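Local coordinates for protein 4'-phospho-dehydrooxetanocin synthase (Bacillus megaterium, PDB 5UL3) that catalyses the oxidative ring contraction of dAMP to an oxetane aldehyde in oxetanocin A biosynthesis, using cobalamin, S-adenosylmethionine and a [4Fe-4S] cluster, at residues A[119-124]-A[156-161]; A[476-481]-A[583-588]. All blocks are in the same frame, centred on the assembly; numbering follows the deposited sequence.

Contact 1: residues A[119-124]-A[156-161]; sequences TVTLVN and ELIDMQ
N124 and D159 both swing their end groups anti to the backbone N (chi1 180° and -167°), which lays the two side chains alongside each other, pointing the same way from neighbouring parallel strands. The N124 amide gives ND2 to OD1 of D159 at 2.9 Å, with amide and carboxylate planes 65° apart, and it meets that oxygen from above the carboxylate plane. From the opposite face the backbone N of Q161 reaches the same OD1 at 2.8 Å, closing an Asx turn just past the strand end. The Q161 side chain, extended beyond CG, brings its NE2 to 2.8 Å from OD2 of D159, on the syn lone pair. Three N-H donors thus grip the carboxylate and restrict its rotation. NE2 of Q161 also bonds to O of R135, a cobalamin-binding residue, and its OE1 makes a weak hydrogen bond to the bound cobalamin.

Behind this end the strands zip together through five backbone hydrogen bonds, from E156 N to V120 O at 2.8 Å through to M160 N on N124 O. On the face bearing T121 and V123, CD1 of I158 packs 3.7 Å from CG2 of T121.

The pair belongs to a beta-alpha-beta unit of the Rossmann-fold cobalamin domain. Helix 138-149 packs on L122 and L157, helix 166-176 lies against T121, I158 and M160, and strand 180-184 flanks 119-124 on its other edge.

Contact 2: residues A[476-481]-A[583-588]; sequences FDQLMK and TSFVDK
Q478 and F585 bring two irregular loops together, their CA atoms 4.1 Å apart, and the backbone N of V586 donates to O of Q478 at 2.9 Å in the carbonyl plane, with a nearly straight 169° at the hydrogen. Residues 477-480 form a type I beta turn. A water extends the link: it donates to the carbonyl oxygens of Q478 and M480 and accepts from the backbone N of D587, so the Q478 oxygen takes two donors.

The F585 ring lies flat against Q478. CG of Q478 stands over the ring centre, 3.9 Å from the centroid, as a CH-pi contact, while CA of Q478 approaches CD2 of F585 over the same ring at 3.5 Å. At the ring edge, CB of F476 comes within 3.9 Å of CE2 of F585. A bend at chi2 (86°) carries the Q478 amide off the ring toward T583, whose side chain it crosses at about a right angle; NE2 finds its hydrogen-bond partner in the carbonyl oxygen of M544. V586 sets CG1 between its backbone N and carbonyl carbon (chi1 75°), where it rests 3.3 Å from O of Q478 and 4.0 Å from CA of L479. D587 is the N-cap of the next helix, its OD1 accepting from N590 N, while OD2 takes the backbone N of G482.

The contact joins a loop of the radical SAM core, between strand 470-473 and helix 484-493, to the loop that leads into helix 588-617, which itself packs on F476 and F585; helix 551-563 borders L479 and V586.

Contact 1 and contact 2 lie on opposite sides of the chain's centre, their own centres 42 Å apart and their nearest atoms about 27 Å apart, so they do not touch. Of the two, only contact 1 reaches a cofactor: the Q161 side chain comes about 3 Å from the bound cobalamin, whereas in contact 2 the Q478 side chain stays about 12 Å from it. Contact 2 lies closer to an S-adenosylmethionine-binding residue than to the cobalamin: the Q478 side chain is about 7 Å from that of E545, and the D477 side chain is about 14 Å from the iron-sulfur cluster. Contact 1 is part of the cobalamin domain's sheet; contact 2 joins a loop of the radical SAM core to the approach to helix 588-617.

Contact 1: residues A[119-124]-A[156-161]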
ATOM      1  N   THR A 119       5.576   5.126 -27.864  1.00 26.43           N
ATOM      2  CA  THR A 119       5.940   5.729 -26.592  1.00 27.47           C
ATOM      3  C   THR A 119       4.711   5.771 -25.696  1.00 23.69           C
ATOM      4  O   THR A 119       3.625   6.162 -26.136  1.00 26.13           O
ATOM      5  CB  THR A 119       6.512   7.133 -26.785  1.00 29.12           C
ATOM      6  OG1 THR A 119       7.791   7.019 -27.418  1.00 32.35           O
ATOM      7  CG2 THR A 119       6.684   7.837 -25.432  1.00 36.06           C
ATOM      8  N   VAL A 120       4.894   5.354 -24.444  1.00 25.51           N
ATOM      9  CA  VAL A 120       3.850   5.359 -23.429  1.00 23.70           C
ATOM     10  C   VAL A 120       4.353   6.199 -22.268  1.00 19.67           C
ATOM     11  O   VAL A 120       5.430   5.925 -21.735  1.00 24.01           O
ATOM     12  CB  VAL A 120       3.537   3.928 -22.950  1.00 24.95           C
ATOM     13  CG1 VAL A 120       2.509   3.947 -21.837  1.00 24.84           C
ATOM     14  CG2 VAL A 120       3.073   3.051 -24.129  1.00 22.55           C
ATOM     15  N   THR A 121       3.582   7.211 -21.872  1.00 24.02           N
ATOM     16  CA  THR A 121       3.890   7.989 -20.672  1.00 24.43           C
ATOM     17  C   THR A 121       2.867   7.644 -19.596  1.00 21.61           C
ATOM     18  O   THR A 121       1.658   7.699 -19.846  1.00 25.07           O
ATOM     19  CB  THR A 121       3.882   9.498 -20.950  1.00 26.42           C
ATOM     20  OG1 THR A 121       4.912   9.801 -21.893  1.00 26.01           O
ATOM     21  CG2 THR A 121       4.203  10.280 -19.669  1.00 26.30           C
ATOM     22  N   LEU A 122       3.362   7.238 -18.426  1.00 21.26           N
ATOM     23  CA  LEU A 122       2.533   6.876 -17.281  1.00 24.73           C
ATOM     24  C   LEU A 122       2.806   7.885 -16.183  1.00 22.83           C
ATOM     25  O   LEU A 122       3.971   8.128 -15.851  1.00 25.65           O
ATOM     26  CB  LEU A 122       2.860   5.475 -16.775  1.00 25.78           C
ATOM     27  CG  LEU A 122       2.656   4.371 -17.811  1.00 21.88           C
ATOM     28  CD1 LEU A 122       3.155   3.046 -17.268  1.00 25.03           C
ATOM     29  CD2 LEU A 122       1.174   4.285 -18.210  1.00 22.45           C
ATOM     30  N   VAL A 123       1.741   8.437 -15.611  1.00 26.23           N
ATOM     31  CA  VAL A 123       1.820   9.519 -14.632  1.00 27.29           C
ATOM     32  C   VAL A 123       1.170   9.051 -13.334  1.00 25.10           C
ATOM     33  O   VAL A 123      -0.022   8.710 -13.323  1.00 24.97           O
ATOM     34  CB  VAL A 123       1.123  10.786 -15.148  1.00 25.16           C
ATOM     35  CG1 VAL A 123       1.355  11.960 -14.174  1.00 29.96           C
ATOM     36  CG2 VAL A 123       1.617  11.138 -16.554  1.00 26.97           C
ATOM     37  N   ASN A 124       1.944   9.027 -12.249  1.00 25.19           N
ATOM     38  CA  ASN A 124       1.388   8.773 -10.922  1.00 23.95           C
ATOM     39  C   ASN A 124       0.966  10.100 -10.297  1.00 25.48           C
ATOM     40  O   ASN A 124       1.811  10.981 -10.110  1.00 25.97           O
ATOM     41  CB  ASN A 124       2.405   8.087 -10.008  1.00 25.56           C
ATOM     42  CG  ASN A 124       1.827   7.820  -8.618  1.00 31.42           C
ATOM     43  OD1 ASN A 124       0.670   7.427  -8.505  1.00 29.63           O
ATOM     44  ND2 ASN A 124       2.612   8.066  -7.570  1.00 29.80           N
ATOM     45  N   GLU A 156       7.890   6.269 -20.446  1.00 23.13           N
ATOM     46  CA  GLU A 156       8.337   7.407 -19.649  1.00 26.01           C
ATOM     47  C   GLU A 156       7.489   7.459 -18.388  1.00 23.59           C
ATOM     48  O   GLU A 156       6.266   7.324 -18.462  1.00 24.91           O
ATOM     49  CB  GLU A 156       8.217   8.712 -20.438  1.00 26.30           C
ATOM     50  CG  GLU A 156       8.223   9.980 -19.574  1.00 40.03           C
ATOM     51  CD  GLU A 156       9.420  10.882 -19.839  1.00 63.33           C
ATOM     52  OE1 GLU A 156      10.221  10.551 -20.742  1.00 70.10           O
ATOM     53  OE2 GLU A 156       9.558  11.920 -19.143  1.00 58.32           O
ATOM     54  N   LEU A 157       8.142   7.642 -17.238  1.00 25.29           N
ATOM     55  CA  LEU A 157       7.479   7.677 -15.939  1.00 22.09           C
ATOM     56  C   LEU A 157       7.527   9.094 -15.388  1.00 24.80           C
ATOM     57  O   LEU A 157       8.594   9.723 -15.378  1.00 26.16           O
ATOM     58  CB  LEU A 157       8.155   6.726 -14.950  1.00 22.79           C
ATOM     59  CG  LEU A 157       7.965   5.229 -15.261  1.00 20.68           C
ATOM     60  CD1 LEU A 157       8.882   4.390 -14.385  1.00 29.68           C
ATOM     61  CD2 LEU A 157       6.498   4.889 -15.008  1.00 26.95           C
ATOM     62  N   ILE A 158       6.375   9.581 -14.941  1.00 24.08           N
ATOM     63  CA  ILE A 158       6.254  10.861 -14.256  1.00 27.49           C
ATOM     64  C   ILE A 158       5.568  10.596 -12.924  1.00 29.47           C
ATOM     65  O   ILE A 158       4.536   9.912 -12.886  1.00 27.80           O
ATOM     66  CB  ILE A 158       5.444  11.879 -15.078  1.00 25.87           C
ATOM     67  CG1 ILE A 158       6.056  12.071 -16.470  1.00 28.91           C
ATOM     68  CG2 ILE A 158       5.395  13.228 -14.332  1.00 26.27           C
ATOM     69  CD1 ILE A 158       5.196  12.941 -17.369  1.00 32.38           C
ATOM     70  N   ASP A 159       6.127  11.135 -11.831  1.00 28.25           N
ATOM     71  CA  ASP A 159       5.597  10.871 -10.493  1.00 26.46           C
ATOM     72  C   ASP A 159       5.427  12.200  -9.764  1.00 27.16           C
ATOM     73  O   ASP A 159       6.421  12.851  -9.427  1.00 28.86           O
ATOM     74  CB  ASP A 159       6.524   9.946  -9.698  1.00 30.55           C
ATOM     75  CG  ASP A 159       5.861   9.393  -8.421  1.00 28.81           C
ATOM     76  OD1 ASP A 159       4.813   9.928  -7.999  1.00 31.00           O
ATOM     77  OD2 ASP A 159       6.377   8.400  -7.852  1.00 36.07           O
ATOM     78  N   MET A 160       4.173  12.592  -9.524  1.00 25.25           N
ATOM     79  CA  MET A 160       3.905  13.786  -8.722  1.00 25.52           C
ATOM     80  C   MET A 160       4.372  13.654  -7.280  1.00 29.49           C
ATOM     81  O   MET A 160       4.455  14.675  -6.586  1.00 31.48           O
ATOM     82  CB  MET A 160       2.413  14.110  -8.735  1.00 24.57           C
ATOM     83  CG  MET A 160       1.907  14.549 -10.100  1.00 28.64           C
ATOM     84  SD  MET A 160       0.202  15.082 -10.009  1.00 29.91           S
ATOM     85  CE  MET A 160       0.413  16.689  -9.194  1.00 33.30           C
ATOM     86  N   GLN A 161       4.698  12.445  -6.807  1.00 28.92           N
ATOM     87  CA  GLN A 161       5.187  12.314  -5.435  1.00 31.11           C
ATOM     88  C   GLN A 161       6.459  13.108  -5.210  1.00 33.23           C
ATOM     89  O   GLN A 161       6.721  13.540  -4.082  1.00 35.32           O
ATOM     90  CB  GLN A 161       5.481  10.867  -5.081  1.00 32.57           C
ATOM     91  CG  GLN A 161       4.296   9.961  -4.911  1.00 28.67           C
ATOM     92  CD  GLN A 161       4.777   8.608  -4.411  1.00 34.38           C
ATOM     93  OE1 GLN A 161       4.675   8.302  -3.227  1.00 30.41           O
ATOM     94  NE2 GLN A 161       5.368   7.828  -5.299  1.00 32.34           N
TER

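Contact 2: residues A[476-481]-A[583-588]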
ATOM      1  N   PHE A 476     -16.455   1.253  15.682  1.00 26.19           N
ATOM      2  CA  PHE A 476     -17.852   1.554  15.388  1.00 33.36           C
ATOM      3  C   PHE A 476     -18.232   1.060  13.997  1.00 31.81           C
ATOM      4  O   PHE A 476     -17.474   1.230  13.039  1.00 28.00           O
ATOM      5  CB  PHE A 476     -18.092   3.064  15.472  1.00 27.92           C
ATOM      6  CG  PHE A 476     -17.746   3.671  16.811  1.00 28.48           C
ATOM      7  CD1 PHE A 476     -18.608   3.529  17.895  1.00 29.96           C
ATOM      8  CD2 PHE A 476     -16.587   4.415  16.974  1.00 26.36           C
ATOM      9  CE1 PHE A 476     -18.312   4.099  19.119  1.00 29.01           C
ATOM     10  CE2 PHE A 476     -16.278   4.989  18.210  1.00 28.55           C
ATOM     11  CZ  PHE A 476     -17.147   4.835  19.281  1.00 31.09           C
ATOM     12  N   ASP A 477     -19.412   0.446  13.872  1.00 25.13           N
ATOM     13  CA  ASP A 477     -19.941   0.178  12.540  1.00 25.44           C
ATOM     14  C   ASP A 477     -21.447   0.401  12.553  1.00 31.26           C
ATOM     15  O   ASP A 477     -22.105   0.243  13.586  1.00 27.80           O
ATOM     16  CB  ASP A 477     -19.598  -1.230  12.020  1.00 26.65           C
ATOM     17  CG  ASP A 477     -20.356  -2.344  12.733  1.00 31.48           C
ATOM     18  OD1 ASP A 477     -20.134  -2.533  13.943  1.00 26.73           O
ATOM     19  OD2 ASP A 477     -21.126  -3.075  12.055  1.00 29.61           O
ATOM     20  N   GLN A 478     -21.973   0.770  11.385  1.00 31.51           N
ATOM     21  CA  GLN A 478     -23.299   1.370  11.299  1.00 30.45           C
ATOM     22  C   GLN A 478     -24.414   0.381  11.610  1.00 31.84           C
ATOM     23  O   GLN A 478     -25.498   0.805  12.026  1.00 39.65           O
ATOM     24  CB  GLN A 478     -23.501   1.981   9.907  1.00 31.80           C
ATOM     25  CG  GLN A 478     -22.691   3.264   9.652  1.00 30.71           C
ATOM     26  CD  GLN A 478     -21.270   3.011   9.146  1.00 26.83           C
ATOM     27  OE1 GLN A 478     -20.782   1.879   9.135  1.00 27.70           O
ATOM     28  NE2 GLN A 478     -20.615   4.078   8.708  1.00 31.87           N
ATOM     29  N   LEU A 479     -24.180  -0.916  11.447  1.00 32.20           N
ATOM     30  CA  LEU A 479     -25.230  -1.891  11.716  1.00 32.44           C
ATOM     31  C   LEU A 479     -25.224  -2.389  13.155  1.00 35.59           C
ATOM     32  O   LEU A 479     -26.047  -3.246  13.496  1.00 31.99           O
ATOM     33  CB  LEU A 479     -25.110  -3.078  10.751  1.00 29.99           C
ATOM     34  CG  LEU A 479     -25.242  -2.669   9.281  1.00 32.81           C
ATOM     35  CD1 LEU A 479     -25.153  -3.862   8.334  1.00 35.49           C
ATOM     36  CD2 LEU A 479     -26.550  -1.909   9.073  1.00 39.10           C
ATOM     37  N   MET A 480     -24.342  -1.865  14.006  1.00 29.43           N
ATOM     38  CA  MET A 480     -24.275  -2.301  15.394  1.00 30.35           C
ATOM     39  C   MET A 480     -25.500  -1.816  16.163  1.00 30.71           C
ATOM     40  O   MET A 480     -25.852  -0.634  16.110  1.00 29.78           O
ATOM     41  CB  MET A 480     -23.015  -1.759  16.074  1.00 32.35           C
ATOM     42  CG  MET A 480     -22.796  -2.292  17.503  1.00 27.10           C
ATOM     43  SD  MET A 480     -21.461  -1.405  18.344  1.00 30.87           S
ATOM     44  CE  MET A 480     -20.046  -1.860  17.306  1.00 28.99           C
ATOM     45  N   LYS A 481     -26.122  -2.726  16.899  1.00 36.37           N
ATOM     46  CA  LYS A 481     -27.298  -2.429  17.708  1.00 37.51           C
ATOM     47  C   LYS A 481     -26.933  -2.586  19.175  1.00 27.74           C
ATOM     48  O   LYS A 481     -26.474  -3.656  19.592  1.00 35.57           O
ATOM     49  CB  LYS A 481     -28.462  -3.348  17.332  1.00 38.12           C
ATOM     50  CG  LYS A 481     -29.057  -3.031  15.972  1.00 44.43           C
ATOM     51  CD  LYS A 481     -30.325  -3.828  15.695  1.00 44.24           C
ATOM     52  CE  LYS A 481     -30.968  -3.359  14.399  1.00 55.15           C
ATOM     53  NZ  LYS A 481     -32.184  -4.150  14.069  1.00 67.77           N
ATOM     54  N   THR A 583     -22.736   7.128   5.376  1.00 44.52           N
ATOM     55  CA  THR A 583     -23.754   6.250   5.947  1.00 39.18           C
ATOM     56  C   THR A 583     -24.001   6.585   7.411  1.00 40.95           C
ATOM     57  O   THR A 583     -23.048   6.734   8.186  1.00 42.08           O
ATOM     58  CB  THR A 583     -23.331   4.775   5.836  1.00 40.98           C
ATOM     59  OG1 THR A 583     -22.832   4.509   4.515  1.00 38.87           O
ATOM     60  CG2 THR A 583     -24.509   3.836   6.143  1.00 35.13           C
ATOM     61  N   SER A 584     -25.275   6.684   7.788  0.50 41.48           N
ATOM     62  CA  SER A 584     -25.659   6.898   9.176  0.50 39.51           C
ATOM     63  C   SER A 584     -25.794   5.561   9.901  0.50 38.01           C
ATOM     64  O   SER A 584     -25.850   4.493   9.288  0.50 37.07           O
ATOM     65  CB  SER A 584     -26.969   7.683   9.262  0.50 43.51           C
ATOM     66  OG  SER A 584     -26.854   8.959   8.656  0.50 36.07           O
ATOM     67  N   PHE A 585     -25.845   5.632  11.229  1.00 34.22           N
ATOM     68  CA  PHE A 585     -25.925   4.442  12.068  1.00 34.59           C
ATOM     69  C   PHE A 585     -27.378   4.074  12.330  1.00 36.11           C
ATOM     70  O   PHE A 585     -28.208   4.948  12.584  1.00 38.92           O
ATOM     71  CB  PHE A 585     -25.219   4.675  13.406  1.00 35.70           C
ATOM     72  CG  PHE A 585     -23.712   4.696  13.309  1.00 33.00           C
ATOM     73  CD1 PHE A 585     -23.054   5.716  12.638  1.00 38.11           C
ATOM     74  CD2 PHE A 585     -22.965   3.707  13.913  1.00 32.47           C
ATOM     75  CE1 PHE A 585     -21.664   5.735  12.549  1.00 37.33           C
ATOM     76  CE2 PHE A 585     -21.574   3.704  13.828  1.00 32.28           C
ATOM     77  CZ  PHE A 585     -20.924   4.730  13.145  1.00 34.46           C
ATOM     78  N   VAL A 586     -27.665   2.770  12.300  1.00 31.77           N
ATOM     79  CA  VAL A 586     -29.018   2.298  12.579  1.00 36.81           C
ATOM     80  C   VAL A 586     -29.369   2.504  14.050  1.00 45.52           C
ATOM     81  O   VAL A 586     -30.548   2.668  14.395  1.00 38.09           O
ATOM     82  CB  VAL A 586     -29.172   0.826  12.154  1.00 40.55           C
ATOM     83  CG1 VAL A 586     -28.478  -0.114  13.140  1.00 34.96           C
ATOM     84  CG2 VAL A 586     -30.649   0.468  12.018  1.00 45.74           C
ATOM     85  N   ASP A 587     -28.367   2.519  14.931  1.00 36.94           N
ATOM     86  CA  ASP A 587     -28.548   2.811  16.351  1.00 38.03           C
ATOM     87  C   ASP A 587     -28.072   4.244  16.602  1.00 42.99           C
ATOM     88  O   ASP A 587     -26.870   4.522  16.549  1.00 34.62           O
ATOM     89  CB  ASP A 587     -27.779   1.786  17.188  1.00 38.27           C
ATOM     90  CG  ASP A 587     -27.958   1.969  18.684  1.00 37.13           C
ATOM     91  OD1 ASP A 587     -27.792   3.097  19.194  1.00 43.47           O
ATOM     92  OD2 ASP A 587     -28.228   0.957  19.359  1.00 45.69           O
ATOM     93  N   LYS A 588     -29.017   5.153  16.886  1.00 37.24           N
ATOM     94  CA  LYS A 588     -28.678   6.575  17.008  1.00 36.18           C
ATOM     95  C   LYS A 588     -27.674   6.844  18.121  1.00 33.30           C
ATOM     96  O   LYS A 588     -26.857   7.763  18.003  1.00 37.22           O
ATOM     97  CB  LYS A 588     -29.931   7.414  17.261  1.00 45.39           C
ATOM     98  CG  LYS A 588     -30.803   7.683  16.043  1.00 66.93           C
ATOM     99  CD  LYS A 588     -31.762   8.844  16.328  1.00 72.65           C
ATOM    100  CE  LYS A 588     -32.863   8.953  15.281  1.00 70.06           C
ATOM    101  NZ  LYS A 588     -33.844   7.834  15.383  1.00 81.74           N
TER
HETATM  102  O   HOH W   1     -25.548   1.557  14.638  1.00 29.75           O